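Local coordinates for NADH dehydrogenase, putative (Plasmodium falciparum, PDB 5JWC), which probably passes electrons from NADH through its bound FAD to ubiquinone as a type II NADH dehydrogenase, and binds the quinolone inhibitor RYL-552, at residues A[485-488]-A[489-493]; A[498-501]-A[502-506]. One frame throughout, in Å; residues are numbered along the deposited sequence.

Contact 1 of 2, residues A[485-488]-A[489-493]. With 4W0 (5-fluoro-3-methyl-2-{4-[4-(trifluoromethoxy)benzyl]phenyl}quinolin-4(1H)-one), chain M; TRT (fragment of triton X-100), chain J.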
ATOM      1  N   SER A 485     -16.654  18.502 -12.493  1.00 31.57           N
ATOM      2  CA  SER A 485     -16.097  17.273 -11.929  1.00 32.95           C
ATOM      3  C   SER A 485     -16.619  16.046 -12.671  1.00 33.83           C
ATOM      4  O   SER A 485     -15.916  15.045 -12.767  1.00 34.59           O
ATOM      5  CB  SER A 485     -16.404  17.160 -10.427  1.00 35.63           C
ATOM      6  OG  SER A 485     -17.784  16.906 -10.206  1.00 40.97           O
ATOM      7  N   THR A 486     -17.846  16.121 -13.196  1.00 31.80           N
ATOM      8  CA  THR A 486     -18.415  15.011 -13.969  1.00 32.12           C
ATOM      9  C   THR A 486     -17.663  14.856 -15.277  1.00 31.20           C
ATOM     10  O   THR A 486     -17.390  13.740 -15.743  1.00 30.45           O
ATOM     11  CB  THR A 486     -19.928  15.216 -14.268  1.00 36.66           C
ATOM     12  OG1 THR A 486     -20.634  15.444 -13.043  1.00 38.96           O
ATOM     13  CG2 THR A 486     -20.506  13.983 -14.940  1.00 36.95           C
ATOM     14  N   PHE A 487     -17.337  15.991 -15.874  1.00 31.93           N
ATOM     15  CA  PHE A 487     -16.566  16.024 -17.105  1.00 29.43           C
ATOM     16  C   PHE A 487     -15.201  15.374 -16.927  1.00 30.15           C
ATOM     17  O   PHE A 487     -14.750  14.581 -17.763  1.00 29.51           O
ATOM     18  CB  PHE A 487     -16.388  17.463 -17.571  1.00 33.53           C
ATOM     19  CG  PHE A 487     -15.562  17.585 -18.803  1.00 36.09           C
ATOM     20  CD1 PHE A 487     -16.087  17.220 -20.025  1.00 39.99           C
ATOM     21  CD2 PHE A 487     -14.261  18.052 -18.742  1.00 34.36           C
ATOM     22  CE1 PHE A 487     -15.342  17.318 -21.172  1.00 43.73           C
ATOM     23  CE2 PHE A 487     -13.510  18.168 -19.892  1.00 37.51           C
ATOM     24  CZ  PHE A 487     -14.050  17.796 -21.108  1.00 43.09           C
ATOM     25  N   TRP A 488     -14.547  15.721 -15.828  1.00 28.29           N
ATOM     26  CA  TRP A 488     -13.240  15.167 -15.501  1.00 29.63           C
ATOM     27  C   TRP A 488     -13.318  13.623 -15.446  1.00 28.39           C
ATOM     28  O   TRP A 488     -12.501  12.934 -16.044  1.00 30.63           O
ATOM     29  CB  TRP A 488     -12.776  15.764 -14.180  1.00 25.59           C
ATOM     30  CG  TRP A 488     -11.418  15.413 -13.699  1.00 31.11           C
ATOM     31  CD1 TRP A 488     -10.285  16.157 -13.834  1.00 34.91           C
ATOM     32  CD2 TRP A 488     -11.054  14.253 -12.935  1.00 31.15           C
ATOM     33  NE1 TRP A 488      -9.230  15.527 -13.215  1.00 38.26           N
ATOM     34  CE2 TRP A 488      -9.671  14.359 -12.652  1.00 35.32           C
ATOM     35  CE3 TRP A 488     -11.749  13.135 -12.467  1.00 33.81           C
ATOM     36  CZ2 TRP A 488      -8.974  13.387 -11.924  1.00 33.39           C
ATOM     37  CZ3 TRP A 488     -11.058  12.169 -11.731  1.00 32.21           C
ATOM     38  CH2 TRP A 488      -9.684  12.304 -11.470  1.00 32.70           C
ATOM     39  N   LYS A 489     -14.330  13.089 -14.768  1.00 31.53           N
ATOM     40  CA  LYS A 489     -14.487  11.628 -14.642  1.00 33.31           C
ATOM     41  C   LYS A 489     -14.743  10.943 -15.991  1.00 31.05           C
ATOM     42  O   LYS A 489     -14.158   9.899 -16.301  1.00 30.11           O
ATOM     43  CB  LYS A 489     -15.625  11.320 -13.675  1.00 31.44           C
ATOM     44  CG  LYS A 489     -15.366  11.890 -12.288  1.00 30.64           C
ATOM     45  CD  LYS A 489     -16.391  11.435 -11.277  1.00 31.73           C
ATOM     46  CE  LYS A 489     -16.059  12.070  -9.929  1.00 39.74           C
ATOM     47  NZ  LYS A 489     -17.074  11.766  -8.905  1.00 53.87           N
ATOM     48  N   VAL A 490     -15.617  11.539 -16.793  1.00 30.73           N
ATOM     49  CA  VAL A 490     -15.905  11.024 -18.126  1.00 29.78           C
ATOM     50  C   VAL A 490     -14.640  10.983 -18.969  1.00 35.22           C
ATOM     51  O   VAL A 490     -14.400  10.010 -19.699  1.00 32.67           O
ATOM     52  CB  VAL A 490     -16.979  11.872 -18.852  1.00 35.00           C
ATOM     53  CG1 VAL A 490     -17.043  11.509 -20.322  1.00 38.16           C
ATOM     54  CG2 VAL A 490     -18.336  11.659 -18.201  1.00 34.98           C
ATOM     55  N   VAL A 491     -13.823  12.031 -18.873  1.00 28.53           N
ATOM     56  CA  VAL A 491     -12.597  12.042 -19.654  1.00 32.03           C
ATOM     57  C   VAL A 491     -11.660  10.968 -19.132  1.00 29.89           C
ATOM     58  O   VAL A 491     -11.237  10.098 -19.873  1.00 30.81           O
ATOM     59  CB  VAL A 491     -11.882  13.404 -19.620  1.00 33.85           C
ATOM     60  CG1 VAL A 491     -10.480  13.264 -20.202  1.00 33.57           C
ATOM     61  CG2 VAL A 491     -12.693  14.442 -20.383  1.00 33.26           C
ATOM     62  N   TYR A 492     -11.341  11.019 -17.848  1.00 29.31           N
ATOM     63  CA  TYR A 492     -10.329  10.093 -17.347  1.00 30.35           C
ATOM     64  C   TYR A 492     -10.718   8.623 -17.418  1.00 30.40           C
ATOM     65  O   TYR A 492      -9.843   7.787 -17.649  1.00 29.66           O
ATOM     66  CB  TYR A 492      -9.918  10.466 -15.917  1.00 28.36           C
ATOM     67  CG  TYR A 492      -8.767  11.428 -15.996  1.00 30.06           C
ATOM     68  CD1 TYR A 492      -7.564  11.020 -16.535  1.00 28.10           C
ATOM     69  CD2 TYR A 492      -8.899  12.750 -15.611  1.00 32.05           C
ATOM     70  CE1 TYR A 492      -6.500  11.888 -16.656  1.00 35.18           C
ATOM     71  CE2 TYR A 492      -7.833  13.639 -15.723  1.00 36.76           C
ATOM     72  CZ  TYR A 492      -6.637  13.199 -16.252  1.00 38.16           C
ATOM     73  OH  TYR A 492      -5.569  14.066 -16.378  1.00 47.50           O
ATOM     74  N   ILE A 493     -11.992   8.276 -17.251  1.00 28.89           N
ATOM     75  CA  ILE A 493     -12.300   6.836 -17.299  1.00 30.89           C
ATOM     76  C   ILE A 493     -12.027   6.267 -18.708  1.00 33.31           C
ATOM     77  O   ILE A 493     -11.676   5.084 -18.855  1.00 30.33           O
ATOM     78  CB  ILE A 493     -13.746   6.515 -16.812  1.00 32.85           C
ATOM     79  CG1 ILE A 493     -13.840   5.011 -16.494  1.00 36.03           C
ATOM     80  CG2 ILE A 493     -14.801   6.944 -17.813  1.00 28.58           C
ATOM     81  CD1 ILE A 493     -15.031   4.609 -15.675  1.00 37.90           C
TER
HETATM   82  C1  4W0 M 611     -10.357  14.883  -8.508  1.00 42.38           C
HETATM   83  C2  4W0 M 611     -10.663  15.265  -7.191  1.00 45.85           C
HETATM   84  C3  4W0 M 611     -12.002  15.414  -6.792  1.00 44.24           C
HETATM   85  C4  4W0 M 611     -13.054  15.189  -7.699  1.00 44.64           C
HETATM   86  C5  4W0 M 611     -12.750  14.806  -9.012  1.00 45.01           C
HETATM   87  C6  4W0 M 611     -11.418  14.651  -9.419  1.00 41.15           C
HETATM   88  O1  4W0 M 611     -15.171  22.965   2.324  1.00 72.17           O
HETATM   89  C7  4W0 M 611     -14.484  15.349  -7.257  1.00 51.25           C
HETATM   90  C8  4W0 M 611     -14.781  15.759  -5.894  1.00 52.67           C
HETATM   91  C9  4W0 M 611     -13.664  15.992  -4.952  1.00 43.26           C
HETATM   92  C10 4W0 M 611     -13.829  16.451  -3.519  1.00 43.97           C
HETATM   93  C11 4W0 M 611     -14.411  17.688  -3.241  1.00 45.23           C
HETATM   94  C12 4W0 M 611     -14.529  18.148  -1.934  1.00 43.97           C
HETATM   95  C13 4W0 M 611     -14.023  17.355  -0.928  1.00 40.83           C
HETATM   96  C14 4W0 M 611     -13.421  16.156  -1.195  1.00 38.84           C
HETATM   97  C15 4W0 M 611     -13.305  15.697  -2.489  1.00 49.86           C
HETATM   98  O2  4W0 M 611     -15.394  15.147  -8.031  1.00 53.58           O
HETATM   99  N   4W0 M 611     -12.306  15.829  -5.398  1.00 45.34           N
HETATM  100  C16 4W0 M 611     -14.069  17.698   0.531  1.00 48.43           C
HETATM  101  C17 4W0 M 611     -14.339  19.112   0.964  1.00 53.22           C
HETATM  102  C18 4W0 M 611     -13.561  20.166   0.502  1.00 55.48           C
HETATM  103  C19 4W0 M 611     -13.844  21.455   0.949  1.00 60.22           C
HETATM  104  C20 4W0 M 611     -14.874  21.663   1.873  1.00 64.38           C
HETATM  105  C21 4W0 M 611     -15.639  20.600   2.340  1.00 55.44           C
HETATM  106  C22 4W0 M 611     -15.362  19.324   1.889  1.00 53.62           C
HETATM  107  C23 4W0 M 611     -16.224  15.913  -5.472  1.00 52.46           C
HETATM  108  F1  4W0 M 611     -13.742  14.584  -9.875  1.00 47.98           F
HETATM  109  C24 4W0 M 611     -16.049  23.710   1.516  1.00 79.06           C
HETATM  110  F2  4W0 M 611     -15.451  23.931   0.343  1.00 80.96           F
HETATM  111  F3  4W0 M 611     -16.308  24.889   2.106  1.00 86.94           F
HETATM  112  F4  4W0 M 611     -17.181  23.010   1.344  1.00 75.16           F
HETATM  113  C25 TRT J 608      -4.032   9.822 -23.977  1.00 42.29           C
HETATM  114  O24 TRT J 608      -3.673   9.834 -22.628  1.00 46.37           O
HETATM  115  C23 TRT J 608      -2.728  10.872 -22.375  1.00 40.71           C
HETATM  116  C22 TRT J 608      -3.007  11.468 -21.033  1.00 34.92           C
HETATM  117  O21 TRT J 608      -3.954  12.563 -21.176  1.00 48.93           O
HETATM  118  C20 TRT J 608      -4.396  13.026 -19.911  1.00 42.73           C
HETATM  119  C19 TRT J 608      -5.054  14.393 -20.049  1.00 39.30           C
HETATM  120  O18 TRT J 608      -6.289  14.372 -20.807  1.00 54.69           O
HETATM  121  C17 TRT J 608      -6.678  15.677 -21.213  1.00 45.21           C
HETATM  122  C16 TRT J 608      -7.995  15.590 -22.040  1.00 46.73           C
HETATM  123  O15 TRT J 608      -7.741  15.216 -23.427  1.00 54.67           O
HETATM  124  C12 TRT J 608      -8.856  14.410 -23.831  1.00 47.23           C
HETATM  125  C13 TRT J 608     -10.159  14.952 -23.668  1.00 59.36           C
HETATM  126  C14 TRT J 608     -11.280  14.181 -24.009  1.00 66.49           C
HETATM  127  C11 TRT J 608      -8.675  13.114 -24.310  1.00 51.98           C
HETATM  128  C10 TRT J 608      -9.803  12.336 -24.659  1.00 60.05           C
HETATM  129  C9  TRT J 608     -11.104  12.872 -24.511  1.00 63.25           C
HETATM  130  C6  TRT J 608     -12.327  12.023 -24.883  1.00 65.75           C
HETATM  131  C8  TRT J 608     -12.657  12.156 -26.391  1.00 68.06           C
HETATM  132  C7  TRT J 608     -11.950  10.565 -24.615  1.00 62.96           C
HETATM  133  C5  TRT J 608     -13.483  12.352 -23.842  1.00 56.99           C
HETATM  134  C1  TRT J 608     -14.855  13.085 -24.191  1.00 62.23           C
HETATM  135  C2  TRT J 608     -14.691  14.431 -24.926  1.00 65.73           C
HETATM  136  C4  TRT J 608     -15.820  12.128 -24.907  1.00 62.59           C
HETATM  137  C3  TRT J 608     -15.523  13.426 -22.868  1.00 59.44           C

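Contact 2 of 2, residues A[498-501]-A[502-506]. With TRT (fragment of triton X-100), chain H; TRT (fragment of triton X-100), chain T.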
ATOM      1  N   SER A 498      -7.099  -0.064 -18.960  1.00 30.80           N
ATOM      2  CA  SER A 498      -7.685  -1.388 -18.756  1.00 33.65           C
ATOM      3  C   SER A 498      -9.023  -1.275 -18.044  1.00 33.93           C
ATOM      4  O   SER A 498      -9.284  -0.286 -17.356  1.00 29.67           O
ATOM      5  CB  SER A 498      -6.751  -2.290 -17.948  1.00 29.70           C
ATOM      6  OG  SER A 498      -6.686  -1.848 -16.607  1.00 34.42           O
ATOM      7  N   TRP A 499      -9.859  -2.297 -18.201  1.00 32.93           N
ATOM      8  CA  TRP A 499     -11.121  -2.367 -17.472  1.00 31.00           C
ATOM      9  C   TRP A 499     -10.909  -2.511 -15.967  1.00 30.03           C
ATOM     10  O   TRP A 499     -11.702  -2.000 -15.189  1.00 33.99           O
ATOM     11  CB  TRP A 499     -11.975  -3.521 -18.010  1.00 36.20           C
ATOM     12  CG  TRP A 499     -12.470  -3.240 -19.392  1.00 37.65           C
ATOM     13  CD1 TRP A 499     -12.050  -3.826 -20.559  1.00 38.41           C
ATOM     14  CD2 TRP A 499     -13.438  -2.252 -19.765  1.00 37.03           C
ATOM     15  NE1 TRP A 499     -12.721  -3.277 -21.625  1.00 40.84           N
ATOM     16  CE2 TRP A 499     -13.583  -2.312 -21.163  1.00 38.97           C
ATOM     17  CE3 TRP A 499     -14.217  -1.340 -19.044  1.00 38.81           C
ATOM     18  CZ2 TRP A 499     -14.462  -1.488 -21.858  1.00 38.75           C
ATOM     19  CZ3 TRP A 499     -15.091  -0.522 -19.736  1.00 43.68           C
ATOM     20  CH2 TRP A 499     -15.204  -0.599 -21.130  1.00 40.70           C
ATOM     21  N   LYS A 500      -9.853  -3.211 -15.559  1.00 28.49           N
ATOM     22  CA  LYS A 500      -9.490  -3.304 -14.146  1.00 30.32           C
ATOM     23  C   LYS A 500      -9.341  -1.897 -13.530  1.00 29.44           C
ATOM     24  O   LYS A 500      -9.912  -1.595 -12.486  1.00 26.92           O
ATOM     25  CB  LYS A 500      -8.177  -4.104 -13.980  1.00 30.98           C
ATOM     26  CG  LYS A 500      -7.701  -4.287 -12.527  1.00 30.74           C
ATOM     27  CD  LYS A 500      -6.790  -3.138 -12.059  1.00 31.70           C
ATOM     28  CE  LYS A 500      -5.522  -3.028 -12.921  1.00 38.04           C
ATOM     29  NZ  LYS A 500      -4.720  -1.804 -12.573  1.00 33.58           N
ATOM     30  N   SER A 501      -8.562  -1.045 -14.181  1.00 28.27           N
ATOM     31  CA  SER A 501      -8.335   0.298 -13.655  1.00 30.18           C
ATOM     32  C   SER A 501      -9.628   1.114 -13.637  1.00 28.54           C
ATOM     33  O   SER A 501      -9.847   1.908 -12.728  1.00 27.41           O
ATOM     34  CB  SER A 501      -7.270   1.008 -14.472  1.00 25.69           C
ATOM     35  OG  SER A 501      -6.022   0.365 -14.276  1.00 30.35           O
ATOM     36  N   ARG A 502     -10.468   0.922 -14.643  1.00 26.62           N
ATOM     37  CA  ARG A 502     -11.738   1.634 -14.720  1.00 28.53           C
ATOM     38  C   ARG A 502     -12.667   1.186 -13.601  1.00 29.82           C
ATOM     39  O   ARG A 502     -13.397   1.996 -13.015  1.00 28.03           O
ATOM     40  CB  ARG A 502     -12.407   1.404 -16.082  1.00 28.07           C
ATOM     41  CG  ARG A 502     -11.669   2.077 -17.218  1.00 28.59           C
ATOM     42  CD  ARG A 502     -12.275   1.763 -18.586  1.00 29.63           C
ATOM     43  NE  ARG A 502     -11.445   2.343 -19.642  1.00 34.47           N
ATOM     44  CZ  ARG A 502     -11.434   1.947 -20.913  1.00 41.22           C
ATOM     45  NH1 ARG A 502     -12.228   0.968 -21.322  1.00 36.00           N
ATOM     46  NH2 ARG A 502     -10.635   2.555 -21.782  1.00 42.48           N
ATOM     47  N   PHE A 503     -12.646  -0.117 -13.332  1.00 29.20           N
ATOM     48  CA  PHE A 503     -13.384  -0.694 -12.215  1.00 29.57           C
ATOM     49  C   PHE A 503     -12.973   0.018 -10.917  1.00 28.45           C
ATOM     50  O   PHE A 503     -13.802   0.567 -10.192  1.00 28.36           O
ATOM     51  CB  PHE A 503     -13.100  -2.207 -12.128  1.00 27.99           C
ATOM     52  CG  PHE A 503     -13.709  -2.875 -10.923  1.00 29.53           C
ATOM     53  CD1 PHE A 503     -15.026  -3.279 -10.937  1.00 32.58           C
ATOM     54  CD2 PHE A 503     -12.958  -3.080  -9.769  1.00 31.84           C
ATOM     55  CE1 PHE A 503     -15.595  -3.897  -9.821  1.00 35.58           C
ATOM     56  CE2 PHE A 503     -13.518  -3.697  -8.656  1.00 34.67           C
ATOM     57  CZ  PHE A 503     -14.841  -4.099  -8.687  1.00 30.67           C
ATOM     58  N   HIS A 504     -11.673   0.075 -10.661  1.00 27.29           N
ATOM     59  CA  HIS A 504     -11.173   0.732  -9.452  1.00 31.49           C
ATOM     60  C   HIS A 504     -11.469   2.239  -9.414  1.00 28.43           C
ATOM     61  O   HIS A 504     -11.792   2.797  -8.358  1.00 27.89           O
ATOM     62  CB  HIS A 504      -9.677   0.491  -9.312  1.00 30.97           C
ATOM     63  CG  HIS A 504      -9.345  -0.878  -8.815  1.00 31.01           C
ATOM     64  ND1 HIS A 504      -9.405  -1.207  -7.478  1.00 29.19           N
ATOM     65  CD2 HIS A 504      -8.937  -1.996  -9.464  1.00 31.38           C
ATOM     66  CE1 HIS A 504      -9.051  -2.476  -7.327  1.00 33.42           C
ATOM     67  NE2 HIS A 504      -8.760  -2.972  -8.512  1.00 32.22           N
ATOM     68  N   PHE A 505     -11.358   2.884 -10.569  1.00 26.35           N
ATOM     69  CA  PHE A 505     -11.687   4.309 -10.695  1.00 29.89           C
ATOM     70  C   PHE A 505     -13.105   4.582 -10.164  1.00 28.85           C
ATOM     71  O   PHE A 505     -13.332   5.484  -9.356  1.00 27.66           O
ATOM     72  CB  PHE A 505     -11.568   4.719 -12.159  1.00 28.86           C
ATOM     73  CG  PHE A 505     -11.643   6.203 -12.414  1.00 30.20           C
ATOM     74  CD1 PHE A 505     -10.572   7.035 -12.126  1.00 32.38           C
ATOM     75  CD2 PHE A 505     -12.753   6.750 -13.029  1.00 32.47           C
ATOM     76  CE1 PHE A 505     -10.632   8.399 -12.418  1.00 36.39           C
ATOM     77  CE2 PHE A 505     -12.820   8.112 -13.322  1.00 29.04           C
ATOM     78  CZ  PHE A 505     -11.761   8.931 -13.020  1.00 28.21           C
ATOM     79  N   PHE A 506     -14.052   3.779 -10.621  1.00 28.15           N
ATOM     80  CA  PHE A 506     -15.435   3.936 -10.211  1.00 30.04           C
ATOM     81  C   PHE A 506     -15.610   3.614  -8.716  1.00 31.57           C
ATOM     82  O   PHE A 506     -16.263   4.365  -7.974  1.00 32.13           O
ATOM     83  CB  PHE A 506     -16.331   3.053 -11.084  1.00 28.91           C
ATOM     84  CG  PHE A 506     -17.788   3.113 -10.714  1.00 38.31           C
ATOM     85  CD1 PHE A 506     -18.586   4.135 -11.174  1.00 46.94           C
ATOM     86  CD2 PHE A 506     -18.357   2.152  -9.900  1.00 44.81           C
ATOM     87  CE1 PHE A 506     -19.933   4.196 -10.842  1.00 46.23           C
ATOM     88  CE2 PHE A 506     -19.708   2.208  -9.563  1.00 48.51           C
ATOM     89  CZ  PHE A 506     -20.491   3.241 -10.032  1.00 42.37           C
TER
HETATM   90  C25 TRT H 606      -9.436  -3.656 -23.376  1.00 58.40           C
HETATM   91  O24 TRT H 606      -9.724  -2.289 -23.573  1.00 60.78           O
HETATM   92  C23 TRT H 606      -9.230  -1.408 -22.560  1.00 46.88           C
HETATM   93  C22 TRT H 606      -8.601  -0.212 -23.234  1.00 47.19           C
HETATM   94  O21 TRT H 606      -9.633   0.658 -23.827  1.00 57.98           O
HETATM   95  C20 TRT H 606      -9.086   1.730 -24.575  1.00 55.87           C
HETATM   96  C19 TRT H 606     -10.172   2.438 -25.396  1.00 48.00           C
HETATM   97  O18 TRT H 606     -11.234   2.888 -24.516  1.00 53.42           O
HETATM   98  C17 TRT H 606     -12.044   3.933 -25.045  1.00 48.76           C
HETATM   99  C16 TRT H 606     -13.504   3.775 -24.498  1.00 51.05           C
HETATM  100  O15 TRT H 606     -13.400   3.519 -23.065  1.00 53.50           O
HETATM  101  C12 TRT H 606     -14.634   3.492 -22.322  1.00 44.83           C
HETATM  102  C13 TRT H 606     -15.874   3.394 -22.997  1.00 51.11           C
HETATM  103  C14 TRT H 606     -17.058   3.372 -22.262  1.00 48.50           C
HETATM  104  C11 TRT H 606     -14.601   3.562 -20.927  1.00 42.99           C
HETATM  105  C10 TRT H 606     -15.794   3.533 -20.186  1.00 41.90           C
HETATM  106  C9  TRT H 606     -17.023   3.431 -20.863  1.00 51.62           C
HETATM  107  C6  TRT H 606     -18.325   3.426 -20.066  1.00 55.55           C
HETATM  108  C8  TRT H 606     -19.059   2.099 -20.321  1.00 57.01           C
HETATM  109  C7  TRT H 606     -17.994   3.515 -18.574  1.00 57.91           C
HETATM  110  C5  TRT H 606     -19.294   4.591 -20.531  1.00 58.67           C
HETATM  111  C1  TRT H 606     -18.915   6.140 -20.473  1.00 58.61           C
HETATM  112  C2  TRT H 606     -19.445   6.747 -19.169  1.00 55.39           C
HETATM  113  C4  TRT H 606     -17.430   6.506 -20.599  1.00 50.09           C
HETATM  114  C3  TRT H 606     -19.619   6.806 -21.646  1.00 58.63           C
HETATM  115  O21 TRT T 607     -11.725  -7.762 -18.740  1.00 59.06           O
HETATM  116  C20 TRT T 607     -12.173  -8.893 -18.016  1.00 59.21           C
HETATM  117  C19 TRT T 607     -13.664  -8.764 -17.676  1.00 58.61           C
HETATM  118  O18 TRT T 607     -13.904  -7.630 -16.789  1.00 58.09           O
HETATM  119  C17 TRT T 607     -14.159  -6.412 -17.474  1.00 43.38           C
HETATM  120  C16 TRT T 607     -15.314  -5.625 -16.773  1.00 50.46           C
HETATM  121  O15 TRT T 607     -15.465  -4.395 -17.545  1.00 58.48           O
HETATM  122  C12 TRT T 607     -16.023  -3.271 -16.846  1.00 51.88           C
HETATM  123  C13 TRT T 607     -15.433  -2.812 -15.636  1.00 49.48           C
HETATM  124  C14 TRT T 607     -15.978  -1.708 -14.978  1.00 45.60           C
HETATM  125  C11 TRT T 607     -17.135  -2.625 -17.388  1.00 57.00           C
HETATM  126  C10 TRT T 607     -17.684  -1.517 -16.722  1.00 55.78           C
HETATM  127  C9  TRT T 607     -17.084  -1.048 -15.537  1.00 52.61           C
HETATM  128  C6  TRT T 607     -17.741   0.115 -14.809  1.00 58.55           C
HETATM  129  C8  TRT T 607     -16.739   0.961 -14.002  1.00 51.62           C
HETATM  130  C7  TRT T 607     -18.514   1.026 -15.763  1.00 53.67           C
HETATM  131  C5  TRT T 607     -18.773  -0.818 -14.066  1.00 64.48           C
HETATM  132  C1  TRT T 607     -19.089  -0.952 -12.524  1.00 60.41           C
HETATM  133  C2  TRT T 607     -17.942  -0.808 -11.515  1.00 56.25           C
HETATM  134  C4  TRT T 607     -20.200   0.064 -12.257  1.00 56.49           C
HETATM  135  C3  TRT T 607     -19.625  -2.366 -12.333  1.00 58.87           C

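Contact 1 of 2, residues A[485-488]-A[489-493]
Trp-488 and Tyr-492, one turn apart on helix 484-495 of the C-terminal NDH2 region, form the aromatic side of this contact. Tyr-492 brings its CD2-CE2 edge over one indole face, CD2 standing 3.5 Å from Trp-488 CE2; the planes meet obliquely, at 54°. The quinolone lies over the opposite indole face, its C6 3.4 Å from Trp-488 CZ3, so a broad flat tryptophan suits a place between inhibitor and tyrosine. Tyr-492 in turn touches FAD, linking the inhibitor pocket to the flavin pocket.

Among apolar contacts, Val-491 sets CG2 over the face of the Phe-487 ring in a CH-pi contact, 3.9 Å from the centroid. With CG1 anti to the backbone N (chi1 168°), CG2 falls beside that N and is turned back to the Phe-487 ring. Phe-487 also packs on Leu-461 and Leu-473.

Backbone bonds run from each amide of 489-492 to the carbonyl four residues earlier, the straightest from Tyr-492 N to Trp-488 O.

Lys-489 stretches past Ser-485; its long aliphatic chain brings CE 3.4 Å from quinolone F1, and it also makes a cation-pi contact with Phe-509 of helix 499-515. Ser-485 CB lies 3.3 Å from the quinolone carbonyl oxygen O2.

Contact 2 of 2, residues A[498-501]-A[502-506]
Arg-502 reaches back along its helix and lays one corner of its guanidinium, NH1, over the indole face of Trp-499, 3.4 Å from CZ2. The two planes stand 87° apart, so the arginine meets the ring with its edge in a cation-pi contact, CZ 4.5 Å from the centroid of the six-membered ring. Both side chains leave CB beside the backbone N, with chi1 of -69° in each, and Arg-502 then runs extended from CG to NE; a long cationic chain can thus span the distance to a large electron-rich ring. On the side away from the indole, Arg-502 NH2 donates two bent bonds to ether oxygens of one Triton fragment, 2.8 Å to O18 and 3.0 Å to O21, and a weak one to Leu-496 O, while the detergent's phenyl carbon C11 lies over a guanidinium face. A second Triton fragment touches Trp-499 at CE3 and lies over one face of Phe-506, consistent with a detergent-covered, probably membrane-associated surface of this membrane protein.

The opening turn of helix 499-515 has Ser-498 as N-cap: its short hydroxyl OG takes the amide hydrogen of Ser-501 N at 3.2 Å, and Glu-84 OE1 also bonds to that OG and to Ser-501 OG. Lys-500 points CG opposite its backbone N, then bends at chi2 (-89°) and again at chi3, so that NZ donates a hydrogen bond to Ser-501 OG (3.0 Å) and is also hydrogen-bonded to the carbonyls of Thr-83 and Asn-80. The same fold leaves its aliphatic CD 3.6 Å from CD2 of His-504. That imidazole turns an edge to the lysine carbonyl, CD2 lying 3.2 Å from Lys-500 O, and its NE2 is hydrogen-bonded to Lys-511 NZ of the second subunit.

In the fold
Reading from the N terminus, contact 1 comes first, on helix 484-495, and contact 2 follows on the first turns of helix 499-515. Each is local to one helix, contact 2 starting at its N-cap, so neither closes a loop; they stand in series, neither nested nor crossed, their centres about 13 Å apart. The short link between the helices turns the chain so that the second packs against the first: Phe-505 CZ reaches 3.6 Å from Trp-488 CZ3, and Arg-502 NE makes a weak hydrogen bond to Ile-493 O. Contact 1 ties this helical pair to strands 460-465 and 468-473, whereas contact 2 ties it to helix 79-82 and to the second subunit.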